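Local structure of glucuronoarabinoxylan endo-1,4-beta-xylanase (Clostridium papyrosolvens, 4FMV) at residues Val140-Asp145 with Met230-Phe235; Cys204-Thr209 with Asn260-Trp265; Phe98-Ser101 with Ser105-Arg108; Glu157-Met162 with Ala193-Asn198. The protein hydrolyses xylan as an endoxylanase of glycoside hydrolase family 30, this chain being the catalytic part of a longer protein that also carries carbohydrate-binding and dockerin modules. All coordinates share one frame; numbering follows the deposited sequence.

Contact 1: Val140-Asp145 with Met230-Phe235; sequences VQNEPD and MTEKYF
Asn142 and Glu232 bring their flat ends together without a direct bond. Asn142 OD1 lies 3.6 Å from Glu232 OE1, with the amide and carboxylate planes only 11° apart. Arg47, which hydrogen-bonds Asn142 OD1 and forms a salt bridge with Glu232 OE1, probably eases this approach.

Water makes the second link. A single molecule accepts from Asn142 ND2 at 2.8 Å and donates to Glu232 OE1 at 2.7 Å, which ties the amide to the carboxylate.

The third interaction pairs like groups. Glu143 OE2 and Glu232 OE2 come within 4.2 Å, their carboxylates tilted 19° against each other. Both chains are extended beyond CG, and this reach lets the two ends meet although the nearest backbones, Asn142 CA and Glu232 CA, stay 9.5 Å apart. Each oxygen has its own partner: His205 bonds to Glu143 OE2, and Tyr207 to Glu232 OE2.

Within 140-145, Gln141 NE2 donates an almost straight bond of 2.8 Å to Asn142 O. The acceptor lies in the plane of the Gln141 amide, and the bond, with Gln141 NE2 also bonded to Trp88 O, probably helps to hold this loop.

Segment 140-145 follows strand 137-139, the fourth of the eight parallel barrel strands, and Glu232 stands at the end of 227-232, the seventh. Two glutamates facing each other from these strand ends are the hallmark of the retaining clan GH-A active site, and the arrangement is consistent with Glu143 and Glu232 being that catalytic pair in a (beta/alpha)8 barrel.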
loop_
_atom_site.group_PDB
_atom_site.type_symbol
_atom_site.label_atom_id
_atom_site.label_comp_id
_atom_site.label_asym_id
_atom_site.label_seq_id
_atom_site.Cartn_x
_atom_site.Cartn_y
_atom_site.Cartn_z
ATOM N N VAL A 140 -7.631 12.732 -2.746
ATOM C CA VAL A 140 -8.533 13.581 -3.517
ATOM C C VAL A 140 -9.497 12.710 -4.331
ATOM O O VAL A 140 -10.700 12.957 -4.359
ATOM C CB VAL A 140 -7.755 14.549 -4.472
ATOM C CG1 VAL A 140 -8.719 15.385 -5.345
ATOM C CG2 VAL A 140 -6.806 15.451 -3.676
ATOM N N GLN A 141 -8.969 11.737 -5.063
ATOM C CA GLN A 141 -9.829 10.866 -5.853
ATOM C C GLN A 141 -9.204 9.485 -6.087
ATOM O O GLN A 141 -8.025 9.390 -6.462
ATOM C CB GLN A 141 -10.086 11.551 -7.230
ATOM C CG GLN A 141 -10.863 10.665 -8.258
ATOM C CD GLN A 141 -12.325 10.433 -7.892
ATOM O OE1 GLN A 141 -13.046 11.383 -7.586
ATOM N NE2 GLN A 141 -12.779 9.154 -7.938
ATOM N N ASN A 142 -10.010 8.434 -6.001
ATOM C CA ASN A 142 -9.614 7.123 -6.504
ATOM C C ASN A 142 -9.682 7.052 -8.041
ATOM O O ASN A 142 -10.731 7.327 -8.628
ATOM C CB ASN A 142 -10.548 6.047 -5.961
ATOM C CG ASN A 142 -10.155 4.666 -6.435
ATOM O OD1 ASN A 142 -9.121 4.148 -6.013
ATOM N ND2 ASN A 142 -10.952 4.071 -7.338
ATOM N N GLU A 143 -8.587 6.646 -8.675
ATOM C CA GLU A 143 -8.543 6.426 -10.133
ATOM C C GLU A 143 -9.311 7.461 -10.944
ATOM O O GLU A 143 -10.245 7.115 -11.676
ATOM C CB GLU A 143 -9.014 5.006 -10.483
ATOM C CG GLU A 143 -8.178 3.943 -9.755
ATOM C CD GLU A 143 -8.439 2.535 -10.224
ATOM O OE1 GLU A 143 -9.253 2.353 -11.136
ATOM O OE2 GLU A 143 -7.826 1.606 -9.665
ATOM N N PRO A 144 -8.906 8.737 -10.828
ATOM C CA PRO A 144 -9.548 9.820 -11.572
ATOM C C PRO A 144 -9.405 9.588 -13.062
ATOM O O PRO A 144 -10.144 10.198 -13.834
ATOM C CB PRO A 144 -8.711 11.037 -11.190
ATOM C CG PRO A 144 -7.334 10.441 -10.877
ATOM C CD PRO A 144 -7.721 9.210 -10.090
ATOM N N ASP A 145 -8.409 8.787 -13.448
ATOM C CA ASP A 145 -8.158 8.446 -14.865
ATOM C C ASP A 145 -8.699 7.084 -15.338
ATOM O O ASP A 145 -8.408 6.691 -16.462
ATOM C CB ASP A 145 -6.669 8.570 -15.205
ATOM C CG ASP A 145 -5.798 7.697 -14.313
ATOM O OD1 ASP A 145 -6.353 7.061 -13.387
ATOM O OD2 ASP A 145 -4.570 7.643 -14.544
ATOM N N MET A 230 1.990 2.459 -3.168
ATOM C CA MET A 230 1.099 1.769 -4.082
ATOM C C MET A 230 -0.129 1.461 -3.219
ATOM O O MET A 230 -0.059 0.662 -2.282
ATOM C CB MET A 230 1.761 0.467 -4.503
ATOM C CG MET A 230 1.216 -0.154 -5.761
ATOM S SD MET A 230 -0.518 -0.593 -5.675
ATOM C CE MET A 230 -0.529 -1.827 -4.350
ATOM N N THR A 231 -1.231 2.151 -3.498
ATOM C CA THR A 231 -2.410 2.113 -2.624
ATOM C C THR A 231 -3.542 1.132 -2.944
ATOM O O THR A 231 -4.489 1.016 -2.163
ATOM C CB THR A 231 -3.021 3.531 -2.518
ATOM O OG1 THR A 231 -3.434 3.972 -3.819
ATOM C CG2 THR A 231 -2.004 4.496 -1.962
ATOM N N GLU A 232 -3.540 0.528 -4.123
ATOM C CA GLU A 232 -4.491 -0.554 -4.400
ATOM C C GLU A 232 -3.982 -1.548 -5.429
ATOM O O GLU A 232 -3.582 -1.149 -6.533
ATOM C CB GLU A 232 -5.811 0.039 -4.884
ATOM C CG GLU A 232 -6.999 -0.949 -4.857
ATOM C CD GLU A 232 -8.117 -0.480 -5.742
ATOM O OE1 GLU A 232 -8.595 0.648 -5.538
ATOM O OE2 GLU A 232 -8.497 -1.216 -6.663
ATOM N N LYS A 233 -4.052 -2.836 -5.111
ATOM C CA LYS A 233 -3.880 -3.888 -6.107
ATOM C C LYS A 233 -4.572 -5.136 -5.558
ATOM O O LYS A 233 -4.541 -5.391 -4.347
ATOM C CB LYS A 233 -2.382 -4.129 -6.383
ATOM C CG LYS A 233 -2.072 -5.194 -7.467
ATOM C CD LYS A 233 -2.735 -4.860 -8.814
ATOM C CE LYS A 233 -2.334 -5.871 -9.918
ATOM N NZ LYS A 233 -0.910 -5.721 -10.363
ATOM N N TYR A 234 -5.151 -5.951 -6.421
ATOM C CA TYR A 234 -5.553 -7.282 -5.982
ATOM C C TYR A 234 -5.038 -8.316 -6.968
ATOM O O TYR A 234 -4.607 -7.976 -8.092
ATOM C CB TYR A 234 -7.081 -7.388 -5.813
ATOM C CG TYR A 234 -7.810 -7.380 -7.132
ATOM C CD1 TYR A 234 -8.031 -8.572 -7.825
ATOM C CD2 TYR A 234 -8.245 -6.192 -7.708
ATOM C CE1 TYR A 234 -8.677 -8.590 -9.059
ATOM C CE2 TYR A 234 -8.919 -6.208 -8.939
ATOM C CZ TYR A 234 -9.121 -7.407 -9.600
ATOM O OH TYR A 234 -9.770 -7.438 -10.821
ATOM N N PHE A 235 -5.044 -9.572 -6.529
ATOM C CA PHE A 235 -4.772 -10.703 -7.399
ATOM C C PHE A 235 -5.942 -11.663 -7.251
ATOM O O PHE A 235 -6.545 -11.782 -6.171
ATOM C CB PHE A 235 -3.428 -11.361 -7.055
ATOM C CG PHE A 235 -2.245 -10.472 -7.346
ATOM C CD1 PHE A 235 -1.832 -9.526 -6.420
ATOM C CD2 PHE A 235 -1.573 -10.560 -8.565
ATOM C CE1 PHE A 235 -0.765 -8.676 -6.696
ATOM C CE2 PHE A 235 -0.495 -9.734 -8.842
ATOM C CZ PHE A 235 -0.090 -8.781 -7.899
HETATM O O HOH W 1 -10.183 1.403 -7.583
#

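Contact 2: Cys204-Thr209 with Asn260-Trp265; sequences CHFYGT and NAYIYW
Phe206 and Tyr262 approach with steeply inclined rings, their planes about 74° apart. The atoms that meet are Phe206 CD2 and Tyr262 CE2, 4.3 Å from each other, an apolar contact between carbons. Phe206 has its CB directed toward the other segment, whereas the tyrosine has to extend its ring across from strand 261-266. Strand 227-232 runs between the two barrel strands, and its Met230 touches both rings.

The second pair, Tyr207 and Trp265, crosses at about a right angle. Here the end of one side chain meets the root of the other: Tyr207 OH is 4.1 Å from Trp265 CB. With its CG beside the backbone N (chi1 -66°), Tyr207 sends the phenol to the methylene group rather than stacking it on the indole.

No hydrogen bond spans the two segments, and the 101 Å² they bury together is modest. Both phenolic groups find polar partners elsewhere, Tyr207 OH at Glu232 and Tyr262 OH at Glu249. The chemistry is therefore divided: carbon meets carbon at Phe206 and Tyr262 and a phenol oxygen lies beside a methylene at Trp265, while the hydroxyl of Tyr207 is held at the putative active-site carboxylate and that of Tyr262 at helix 240-255.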
loop_
_atom_site.group_PDB
_atom_site.type_symbol
_atom_site.label_atom_id
_atom_site.label_comp_id
_atom_site.label_asym_id
_atom_site.label_seq_id
_atom_site.Cartn_x
_atom_site.Cartn_y
_atom_site.Cartn_z
ATOM N N CYS A 204 -0.567 5.581 -6.000
ATOM C CA CYS A 204 -0.734 5.021 -7.333
ATOM C C CYS A 204 -1.277 3.599 -7.228
ATOM O O CYS A 204 -1.095 2.934 -6.205
ATOM C CB CYS A 204 0.610 4.981 -8.060
ATOM S SG CYS A 204 1.837 3.869 -7.308
ATOM N N HIS A 205 -1.926 3.133 -8.293
ATOM C CA HIS A 205 -2.342 1.737 -8.378
ATOM C C HIS A 205 -1.576 1.038 -9.496
ATOM O O HIS A 205 -1.063 1.673 -10.415
ATOM C CB HIS A 205 -3.852 1.614 -8.633
ATOM C CG HIS A 205 -4.693 2.276 -7.588
ATOM N ND1 HIS A 205 -6.067 2.364 -7.687
ATOM C CD2 HIS A 205 -4.359 2.890 -6.431
ATOM C CE1 HIS A 205 -6.540 2.989 -6.626
ATOM N NE2 HIS A 205 -5.520 3.326 -5.848
ATOM N N PHE A 206 -1.482 -0.276 -9.335
ATOM C CA PHE A 206 -0.760 -1.248 -10.173
ATOM C C PHE A 206 -1.514 -2.008 -11.283
ATOM O O PHE A 206 -1.135 -3.148 -11.600
ATOM C CB PHE A 206 0.217 -2.141 -9.402
ATOM C CG PHE A 206 1.520 -1.462 -9.031
ATOM C CD1 PHE A 206 1.748 -0.114 -9.330
ATOM C CD2 PHE A 206 2.530 -2.190 -8.392
ATOM C CE1 PHE A 206 2.961 0.510 -8.988
ATOM C CE2 PHE A 206 3.755 -1.580 -8.043
ATOM C CZ PHE A 206 3.966 -0.226 -8.343
ATOM N N TYR A 207 -2.674 -1.542 -11.731
ATOM C CA TYR A 207 -3.382 -2.408 -12.634
ATOM C C TYR A 207 -2.840 -2.153 -14.032
ATOM O O TYR A 207 -3.261 -1.233 -14.734
ATOM C CB TYR A 207 -4.861 -1.996 -12.600
ATOM C CG TYR A 207 -5.496 -2.267 -11.251
ATOM C CD1 TYR A 207 -5.689 -3.577 -10.816
ATOM C CD2 TYR A 207 -5.871 -1.236 -10.414
ATOM C CE1 TYR A 207 -6.243 -3.846 -9.592
ATOM C CE2 TYR A 207 -6.421 -1.505 -9.168
ATOM C CZ TYR A 207 -6.606 -2.805 -8.772
ATOM O OH TYR A 207 -7.162 -3.086 -7.546
ATOM N N GLY A 208 -2.007 -3.099 -14.477
ATOM C CA GLY A 208 -1.315 -3.026 -15.755
ATOM C C GLY A 208 0.022 -2.287 -15.799
ATOM O O GLY A 208 0.560 -2.052 -16.883
ATOM N N THR A 209 0.580 -1.928 -14.646
ATOM C CA THR A 209 1.859 -1.197 -14.603
ATOM C C THR A 209 3.037 -2.142 -14.812
ATOM O O THR A 209 3.226 -3.063 -14.020
ATOM C CB THR A 209 2.053 -0.515 -13.217
ATOM O OG1 THR A 209 0.895 0.261 -12.894
ATOM C CG2 THR A 209 3.309 0.388 -13.201
ATOM N N ASN A 260 7.322 3.452 -0.406
ATOM C CA ASN A 260 7.276 3.420 1.050
ATOM C C ASN A 260 6.238 2.441 1.588
ATOM O O ASN A 260 6.316 2.014 2.734
ATOM C CB ASN A 260 7.037 4.836 1.596
ATOM C CG ASN A 260 8.060 5.841 1.077
ATOM O OD1 ASN A 260 7.773 6.611 0.173
ATOM N ND2 ASN A 260 9.266 5.815 1.634
ATOM N N ALA A 261 5.251 2.089 0.763
ATOM C CA ALA A 261 4.164 1.227 1.216
ATOM C C ALA A 261 3.540 0.450 0.052
ATOM O O ALA A 261 3.572 0.910 -1.088
ATOM C CB ALA A 261 3.091 2.067 1.901
ATOM N N TYR A 262 2.968 -0.716 0.345
ATOM C CA TYR A 262 2.209 -1.479 -0.648
ATOM C C TYR A 262 0.905 -1.898 0.027
ATOM O O TYR A 262 0.915 -2.640 1.019
ATOM C CB TYR A 262 3.005 -2.696 -1.141
ATOM C CG TYR A 262 2.323 -3.515 -2.247
ATOM C CD1 TYR A 262 1.263 -4.373 -1.956
ATOM C CD2 TYR A 262 2.764 -3.446 -3.562
ATOM C CE1 TYR A 262 0.664 -5.139 -2.938
ATOM C CE2 TYR A 262 2.151 -4.201 -4.570
ATOM C CZ TYR A 262 1.095 -5.037 -4.244
ATOM O OH TYR A 262 0.490 -5.795 -5.231
ATOM N N ILE A 263 -0.222 -1.414 -0.492
ATOM C CA ILE A 263 -1.513 -1.662 0.147
ATOM C C ILE A 263 -2.432 -2.438 -0.785
ATOM O O ILE A 263 -2.743 -1.986 -1.880
ATOM C CB ILE A 263 -2.214 -0.342 0.574
ATOM C CG1 ILE A 263 -1.383 0.417 1.612
ATOM C CG2 ILE A 263 -3.626 -0.611 1.116
ATOM C CD1 ILE A 263 -0.679 1.666 1.063
ATOM N N TYR A 264 -2.852 -3.615 -0.334
ATOM C CA TYR A 264 -3.763 -4.475 -1.071
ATOM C C TYR A 264 -5.158 -3.828 -1.174
ATOM O O TYR A 264 -5.504 -2.914 -0.436
ATOM C CB TYR A 264 -3.845 -5.873 -0.392
ATOM C CG TYR A 264 -4.410 -6.990 -1.259
ATOM C CD1 TYR A 264 -3.578 -7.755 -2.071
ATOM C CD2 TYR A 264 -5.779 -7.290 -1.252
ATOM C CE1 TYR A 264 -4.088 -8.780 -2.861
ATOM C CE2 TYR A 264 -6.305 -8.312 -2.059
ATOM C CZ TYR A 264 -5.449 -9.051 -2.852
ATOM O OH TYR A 264 -5.944 -10.045 -3.664
ATOM N N TRP A 265 -5.950 -4.333 -2.099
ATOM C CA TRP A 265 -7.350 -3.969 -2.249
ATOM C C TRP A 265 -8.179 -4.613 -1.100
ATOM O O TRP A 265 -7.648 -4.854 -0.006
ATOM C CB TRP A 265 -7.832 -4.331 -3.664
ATOM C CG TRP A 265 -9.256 -4.006 -4.012
ATOM C CD1 TRP A 265 -10.078 -4.751 -4.814
ATOM C CD2 TRP A 265 -10.035 -2.866 -3.596
ATOM N NE1 TRP A 265 -11.314 -4.153 -4.914
ATOM C CE2 TRP A 265 -11.314 -2.998 -4.176
ATOM C CE3 TRP A 265 -9.778 -1.756 -2.788
ATOM C CZ2 TRP A 265 -12.332 -2.064 -3.970
ATOM C CZ3 TRP A 265 -10.794 -0.824 -2.587
ATOM C CH2 TRP A 265 -12.053 -0.987 -3.175
#

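Contact 3: Phe98-Ser101 with Ser105-Arg108; sequences FSKS and SAQR
A beta hairpin formed by strands 95-100 and 103-109 brings Phe98 against Ala106 and Arg108. Close to its turn the strands diverge strongly: the axes of 98-100 and 105-108 make an angle of 115° between their chain directions. One backbone bond spans the segments, Phe98 N to Ala106 O at 3.0 Å.

Side chains carry most of the contact. The methyl of Ala106 sits over one face of the Phe98 ring as a CH-pi contact, its CB 3.9 Å from the centroid and 28° off the normal. On the other side of that ring runs the extended chain of Arg108, whose CD is 3.6 Å from Phe98 CD1. The guanidinium continues past the ring and lays one face over Phe98 CB, at 3.6 Å from Arg108 CZ; ring and guanidinium planes are 11° apart. Both residues place CG between the backbone N and the carbonyl carbon, which lets the arginine chain pass the ring obliquely and bring its guanidinium nearly parallel to it. A salt bridge from Arg108 NE to Glu96 helps to fix the guanidinium. At the ring's edge lies Gln107 O, 3.6 Å from Phe98 CE1.

Lys100 adds a smaller apolar contact, its CB 3.7 Å from Ala106 CB, and makes a cation-pi interaction with Trp152. Strand 151-152 pairs with 103-109, so the whole is a beta hairpin extended to a small three-stranded surface sheet beside the barrel.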
loop_
_atom_site.group_PDB
_atom_site.type_symbol
_atom_site.label_atom_id
_atom_site.label_comp_id
_atom_site.label_asym_id
_atom_site.label_seq_id
_atom_site.Cartn_x
_atom_site.Cartn_y
_atom_site.Cartn_z
ATOM N N PHE A 98 -20.744 15.608 -18.073
ATOM C CA PHE A 98 -20.082 16.351 -19.126
ATOM C C PHE A 98 -19.878 15.376 -20.267
ATOM O O PHE A 98 -19.977 14.155 -20.089
ATOM C CB PHE A 98 -18.749 16.957 -18.662
ATOM C CG PHE A 98 -17.636 15.943 -18.468
ATOM C CD1 PHE A 98 -17.609 15.120 -17.355
ATOM C CD2 PHE A 98 -16.613 15.832 -19.399
ATOM C CE1 PHE A 98 -16.584 14.185 -17.171
ATOM C CE2 PHE A 98 -15.578 14.907 -19.230
ATOM C CZ PHE A 98 -15.568 14.080 -18.111
ATOM N N SER A 99 -19.600 15.914 -21.441
ATOM C CA SER A 99 -19.456 15.087 -22.625
ATOM C C SER A 99 -17.973 14.722 -22.764
ATOM O O SER A 99 -17.137 15.594 -23.004
ATOM C CB SER A 99 -19.962 15.865 -23.848
ATOM O OG SER A 99 -20.183 15.012 -24.950
ATOM N N LYS A 100 -17.649 13.441 -22.584
ATOM C CA LYS A 100 -16.262 12.994 -22.676
ATOM C C LYS A 100 -16.147 12.190 -23.962
ATOM O O LYS A 100 -16.634 11.064 -24.054
ATOM C CB LYS A 100 -15.917 12.114 -21.461
ATOM C CG LYS A 100 -14.487 11.563 -21.438
ATOM C CD LYS A 100 -14.197 10.877 -20.115
ATOM C CE LYS A 100 -12.709 10.642 -19.927
ATOM N NZ LYS A 100 -12.059 9.890 -21.041
ATOM N N SER A 101 -15.510 12.812 -24.950
ATOM C CA SER A 101 -15.421 12.307 -26.313
ATOM C C SER A 101 -16.707 11.656 -26.806
ATOM O O SER A 101 -16.672 10.541 -27.332
ATOM C CB SER A 101 -14.244 11.348 -26.434
ATOM O OG SER A 101 -13.092 11.990 -25.911
ATOM N N SER A 105 -22.582 10.607 -20.515
ATOM C CA SER A 105 -22.849 10.022 -19.208
ATOM C C SER A 105 -21.715 10.245 -18.205
ATOM O O SER A 105 -21.843 9.885 -17.033
ATOM C CB SER A 105 -23.136 8.520 -19.347
ATOM O OG SER A 105 -21.935 7.763 -19.463
ATOM N N ALA A 106 -20.607 10.830 -18.658
ATOM C CA ALA A 106 -19.413 10.945 -17.813
ATOM C C ALA A 106 -19.723 11.914 -16.685
ATOM O O ALA A 106 -20.516 12.830 -16.867
ATOM C CB ALA A 106 -18.218 11.432 -18.630
ATOM N N GLN A 107 -19.135 11.682 -15.515
ATOM C CA GLN A 107 -19.398 12.507 -14.340
ATOM C C GLN A 107 -18.103 13.166 -13.911
ATOM O O GLN A 107 -17.041 12.552 -13.991
ATOM C CB GLN A 107 -19.908 11.639 -13.176
ATOM C CG GLN A 107 -21.255 10.937 -13.419
ATOM C CD GLN A 107 -22.470 11.855 -13.243
ATOM O OE1 GLN A 107 -22.375 12.942 -12.671
ATOM N NE2 GLN A 107 -23.620 11.413 -13.749
ATOM N N ARG A 108 -18.191 14.408 -13.453
ATOM C CA ARG A 108 -17.046 15.073 -12.842
ATOM C C ARG A 108 -17.549 15.908 -11.666
ATOM O O ARG A 108 -18.752 16.166 -11.561
ATOM C CB ARG A 108 -16.332 15.971 -13.857
ATOM C CG ARG A 108 -17.161 17.142 -14.353
ATOM C CD ARG A 108 -16.425 17.942 -15.414
ATOM N NE ARG A 108 -17.183 19.095 -15.893
ATOM C CZ ARG A 108 -17.000 19.661 -17.090
ATOM N NH1 ARG A 108 -16.078 19.193 -17.927
ATOM N NH2 ARG A 108 -17.743 20.697 -17.458
#

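Contact 4: Glu157-Met162 with Ala193-Asn198; sequences EMLNFM and ATALDN
Met162 buries more surface here than any other residue, touching Ala195 and Asn198 of the facing helix. Its CB lies 4.0 Å from Ala195 CB. Beyond CB the chain bends at both chi2 and chi3, and this folding brings the methyl CE against the C-terminal part of 193-198, 3.6 Å from Asn198 O and 3.9 Å from Ala195 O. The thioether end thus rests on carbonyl groups of 193-198, while Val173 and Ala175 of strand 172-178 and Val140 of the loop after strand 137-139 pack on the same side chain.

Ala195 comes next. Its small side chain is consistent with the close approach of Met162 CA and Ala195 CA, 4.9 Å apart; the segment axes come within 9.1 Å and cross at 73°. The same methyl receives Leu159, one turn earlier, whose CD1 stands 3.7 Å from Ala195 CB. Ala195 CB therefore touches two residues of helix 155-164.

Asn198 supplies the polar part. Its ND2 donates to Met162 O at 2.8 Å, and the N-H points almost straight at the oxygen (169°). The donor lies close to the C=O direction, and the acceptor is exactly in the amide plane, so the bond also fixes the rotation of the carboxamide.

The contact joins helix 155-164 of the barrel's outer layer to the short helix 193-198 that precedes strand 201-205. Its chemistry combines apolar contacts with one directional bond from a side-chain amide to a backbone carbonyl, which probably helps to fix how the helices sit against each other.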
loop_
_atom_site.group_PDB
_atom_site.type_symbol
_atom_site.label_atom_id
_atom_site.label_comp_id
_atom_site.label_asym_id
_atom_site.label_seq_id
_atom_site.Cartn_x
_atom_site.Cartn_y
_atom_site.Cartn_z
ATOM N N GLU A 157 -7.527 19.178 -14.018
ATOM C CA GLU A 157 -8.502 19.338 -12.940
ATOM C C GLU A 157 -7.895 19.006 -11.580
ATOM O O GLU A 157 -8.068 19.757 -10.621
ATOM C CB GLU A 157 -9.739 18.481 -13.211
ATOM C CG GLU A 157 -10.728 19.228 -14.096
ATOM C CD GLU A 157 -11.638 18.322 -14.884
ATOM O OE1 GLU A 157 -11.516 17.080 -14.741
ATOM O OE2 GLU A 157 -12.452 18.856 -15.670
ATOM N N MET A 158 -7.215 17.864 -11.507
ATOM C CA MET A 158 -6.495 17.449 -10.301
ATOM C C MET A 158 -5.474 18.510 -9.878
ATOM O O MET A 158 -5.375 18.836 -8.690
ATOM C CB MET A 158 -5.790 16.117 -10.541
ATOM C CG MET A 158 -4.889 15.654 -9.379
ATOM S SD MET A 158 -5.778 15.206 -7.878
ATOM C CE MET A 158 -6.962 14.016 -8.502
ATOM N N LEU A 159 -4.723 19.048 -10.843
ATOM C CA LEU A 159 -3.780 20.142 -10.569
ATOM C C LEU A 159 -4.487 21.349 -9.945
ATOM O O LEU A 159 -4.030 21.890 -8.934
ATOM C CB LEU A 159 -3.011 20.580 -11.840
ATOM C CG LEU A 159 -2.069 21.792 -11.682
ATOM C CD1 LEU A 159 -1.027 21.568 -10.594
ATOM C CD2 LEU A 159 -1.398 22.197 -12.996
ATOM N N ASN A 160 -5.608 21.760 -10.535
ATOM C CA ASN A 160 -6.323 22.939 -10.042
ATOM C C ASN A 160 -6.719 22.781 -8.560
ATOM O O ASN A 160 -6.548 23.697 -7.751
ATOM C CB ASN A 160 -7.570 23.203 -10.882
ATOM C CG ASN A 160 -7.245 23.664 -12.282
ATOM O OD1 ASN A 160 -6.140 24.142 -12.550
ATOM N ND2 ASN A 160 -8.217 23.541 -13.187
ATOM N N PHE A 161 -7.235 21.604 -8.214
ATOM C CA PHE A 161 -7.643 21.331 -6.842
ATOM C C PHE A 161 -6.431 21.311 -5.907
ATOM O O PHE A 161 -6.445 21.895 -4.799
ATOM C CB PHE A 161 -8.384 19.992 -6.763
ATOM C CG PHE A 161 -8.977 19.725 -5.413
ATOM C CD1 PHE A 161 -10.243 20.170 -5.103
ATOM C CD2 PHE A 161 -8.248 19.066 -4.446
ATOM C CE1 PHE A 161 -10.779 19.944 -3.848
ATOM C CE2 PHE A 161 -8.775 18.837 -3.211
ATOM C CZ PHE A 161 -10.044 19.286 -2.911
ATOM N N MET A 162 -5.391 20.614 -6.341
ATOM C CA MET A 162 -4.134 20.571 -5.594
ATOM C C MET A 162 -3.518 21.956 -5.341
ATOM O O MET A 162 -2.987 22.192 -4.254
ATOM C CB MET A 162 -3.119 19.640 -6.261
ATOM C CG MET A 162 -3.465 18.135 -6.170
ATOM S SD MET A 162 -3.673 17.468 -4.489
ATOM C CE MET A 162 -1.982 17.546 -3.863
ATOM N N ALA A 193 5.183 24.062 -7.861
ATOM C CA ALA A 193 5.675 24.251 -6.498
ATOM C C ALA A 193 4.563 24.264 -5.437
ATOM O O ALA A 193 4.712 23.681 -4.355
ATOM C CB ALA A 193 6.544 25.530 -6.414
ATOM N N THR A 194 3.456 24.930 -5.746
ATOM C CA THR A 194 2.319 24.998 -4.831
ATOM C C THR A 194 1.625 23.648 -4.684
ATOM O O THR A 194 1.378 23.178 -3.571
ATOM C CB THR A 194 1.285 26.075 -5.278
ATOM O OG1 THR A 194 1.925 27.353 -5.372
ATOM C CG2 THR A 194 0.160 26.176 -4.281
ATOM N N ALA A 195 1.288 23.021 -5.803
ATOM C CA ALA A 195 0.678 21.691 -5.768
ATOM C C ALA A 195 1.562 20.697 -5.011
ATOM O O ALA A 195 1.081 19.920 -4.182
ATOM C CB ALA A 195 0.414 21.197 -7.180
ATOM N N LEU A 196 2.858 20.719 -5.306
ATOM C CA LEU A 196 3.798 19.819 -4.659
ATOM C C LEU A 196 3.783 20.021 -3.136
ATOM O O LEU A 196 3.823 19.054 -2.377
ATOM C CB LEU A 196 5.203 20.031 -5.224
ATOM C CG LEU A 196 6.345 19.185 -4.634
ATOM C CD1 LEU A 196 6.058 17.681 -4.716
ATOM C CD2 LEU A 196 7.653 19.538 -5.337
ATOM N N ASP A 197 3.721 21.278 -2.706
ATOM C CA ASP A 197 3.639 21.625 -1.287
ATOM C C ASP A 197 2.394 21.033 -0.649
ATOM O O ASP A 197 2.400 20.638 0.533
ATOM C CB ASP A 197 3.594 23.140 -1.098
ATOM C CG ASP A 197 4.955 23.730 -0.846
ATOM O OD1 ASP A 197 5.869 22.961 -0.484
ATOM O OD2 ASP A 197 5.114 24.959 -1.006
ATOM N N ASN A 198 1.314 21.012 -1.425
ATOM C CA ASN A 198 0.033 20.535 -0.927
ATOM C C ASN A 198 -0.135 19.015 -1.013
ATOM O O ASN A 198 -1.129 18.488 -0.538
ATOM C CB ASN A 198 -1.130 21.261 -1.622
ATOM C CG ASN A 198 -1.236 22.707 -1.198
ATOM O OD1 ASN A 198 -0.689 23.099 -0.158
ATOM N ND2 ASN A 198 -1.925 23.518 -2.003
#

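All four contacts belong to the (beta/alpha)8 barrel part. Contacts 1 and 2 are close, centres about 7 Å apart, and alternate along the sequence; they share neighbouring strands 201-205, 227-232 and 261-266, and with Tyr207 bonded to Glu232, contact 1 and the Tyr207 end of contact 2 lie at the presumed active site. Contact 4 is nested in the loop that contact 1 closes, about 19 Å away between centres, and meets it where Val140 packs on Met158, Phe161 and Met162. Contact 3 comes first in sequence and lies peripherally, about 27 Å from contact 2 between centres, but Arg108 packs its CD against Glu157 of contact 4. The series runs from the presumed catalytic centre to the peripheral hairpin.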